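Local structure of N-acetylglucosamine-specific lectin (Saxidomus purpuratus, 6A7T) at residues K53-C56 / E57-A61. The protein is a C-type lectin from a bivalve that recognises N-acetylated sugars such as N-acetylglucosamine without needing calcium for the binding. Sequence-based numbering, arbitrary orientation.
Sequences KAFC and ESKDA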
loop_
_atom_site.group_PDB
_atom_site.type_symbol
_atom_site.label_atom_id
_atom_site.label_comp_id
_atom_site.label_asym_id
_atom_site.label_seq_id
_atom_site.Cartn_x
_atom_site.Cartn_y
_atom_site.Cartn_z
ATOM N N LYS B 53 -19.092 8.696 -8.643
ATOM C CA LYS B 53 -18.092 9.325 -7.742
ATOM C C LYS B 53 -18.784 10.335 -6.824
ATOM O O LYS B 53 -18.644 10.293 -5.583
ATOM C CB LYS B 53 -16.986 9.983 -8.543
ATOM C CG LYS B 53 -15.913 10.660 -7.679
ATOM C CD LYS B 53 -14.824 11.246 -8.541
ATOM C CE LYS B 53 -13.848 12.076 -7.725
ATOM N NZ LYS B 53 -14.550 13.196 -7.075
ATOM N N ALA B 54 -19.583 11.228 -7.431
ATOM C CA ALA B 54 -20.355 12.218 -6.617
ATOM C C ALA B 54 -21.336 11.555 -5.656
ATOM O O ALA B 54 -21.531 12.047 -4.553
ATOM C CB ALA B 54 -21.081 13.177 -7.533
ATOM N N PHE B 55 -22.051 10.507 -6.101
ATOM C CA PHE B 55 -22.974 9.802 -5.266
ATOM C C PHE B 55 -22.258 9.289 -4.006
ATOM O O PHE B 55 -22.770 9.451 -2.894
ATOM C CB PHE B 55 -23.653 8.649 -6.012
ATOM C CG PHE B 55 -24.511 7.771 -5.144
ATOM C CD1 PHE B 55 -25.726 8.219 -4.605
ATOM C CD2 PHE B 55 -24.079 6.497 -4.778
ATOM C CE1 PHE B 55 -26.475 7.405 -3.776
ATOM C CE2 PHE B 55 -24.820 5.693 -3.942
ATOM C CZ PHE B 55 -26.025 6.144 -3.440
ATOM N N CYS B 56 -21.106 8.638 -4.180
ATOM C CA CYS B 56 -20.465 8.055 -3.009
ATOM C C CYS B 56 -20.045 9.193 -2.051
ATOM O O CYS B 56 -20.154 9.075 -0.812
ATOM C CB CYS B 56 -19.276 7.219 -3.430
ATOM S SG CYS B 56 -19.778 5.679 -4.244
ATOM N N GLU B 57 -19.598 10.294 -2.631
ATOM C CA GLU B 57 -19.239 11.502 -1.792
ATOM C C GLU B 57 -20.449 12.015 -0.988
ATOM O O GLU B 57 -20.304 12.383 0.190
ATOM C CB GLU B 57 -18.634 12.581 -2.671
ATOM C CG GLU B 57 -17.249 12.239 -3.203
ATOM C CD GLU B 57 -16.789 13.062 -4.403
ATOM O OE1 GLU B 57 -17.601 13.859 -4.927
ATOM O OE2 GLU B 57 -15.652 12.873 -4.870
ATOM N N SER B 58 -21.655 11.941 -1.573
ATOM C CA SER B 58 -22.916 12.351 -0.934
ATOM C C SER B 58 -23.249 11.504 0.301
ATOM O O SER B 58 -24.032 11.942 1.175
ATOM C CB SER B 58 -24.050 12.335 -1.952
ATOM O OG SER B 58 -24.662 11.064 -2.002
ATOM N N LYS B 59 -22.651 10.301 0.419
ATOM C CA LYS B 59 -22.855 9.384 1.547
ATOM C C LYS B 59 -21.632 9.387 2.490
ATOM O O LYS B 59 -21.468 8.483 3.321
ATOM C CB LYS B 59 -23.115 7.979 1.005
ATOM C CG LYS B 59 -24.259 7.884 0.017
ATOM C CD LYS B 59 -25.595 8.264 0.613
ATOM C CE LYS B 59 -26.746 7.790 -0.244
ATOM N NZ LYS B 59 -27.681 6.947 0.530
ATOM N N ASP B 60 -20.787 10.403 2.366
ATOM C CA ASP B 60 -19.571 10.545 3.185
ATOM C C ASP B 60 -18.696 9.307 2.986
ATOM O O ASP B 60 -18.101 8.779 3.924
ATOM C CB ASP B 60 -19.941 10.795 4.647
ATOM C CG ASP B 60 -20.666 12.117 4.809
ATOM O OD1 ASP B 60 -20.298 13.092 4.107
ATOM O OD2 ASP B 60 -21.602 12.159 5.613
ATOM N N ALA B 61 -18.636 8.883 1.716
ATOM C CA ALA B 61 -17.913 7.699 1.285
ATOM C C ALA B 61 -17.126 8.005 0.005
ATOM O O ALA B 61 -16.968 9.142 -0.419
ATOM C CB ALA B 61 -18.907 6.579 1.111
HETATM O O HOH W 1 -17.020 14.610 -7.866
#
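Glu57 N and Ser58 N still bond in the helical i to i-4 manner to Lys53 O and Ala54 O, but Cys56 O then takes both Lys59 N and Ala61 N, each at 3.0 Å, from opposite faces of its carbonyl plane. One turn earlier, Lys53 runs out extended and bends only at chi4 (-61°), bringing NZ 2.5 Å from Glu57 OE2 in a very short salt bridge. A water accepts from that NZ and donates to Glu57 OE1, so OE2 meets the ammonium group directly and OE1 through the water. With Asp60 N returning to Glu57 O and Asp60 at positive phi, the backbone forms a Schellman motif, which ends helix 49-58 of the C-type lectin domain and turns the chain into strand 62-63. Ser58 OG, 2.6 Å from Phe55 O, gives its proton to a lone pair in the carbonyl plane; chi1 of 89° sets OG between the backbone N and the carbonyl carbon, within reach of Phe55 O. CE of Lys59 lies 3.6 Å from Phe55 CE1, meeting the ring obliquely. The same ring packs on Leu41 and Cys151 and has a cation-pi partner in Arg47, while the disulfide from Cys56 to Cys153 ties the helix to strand 149-155.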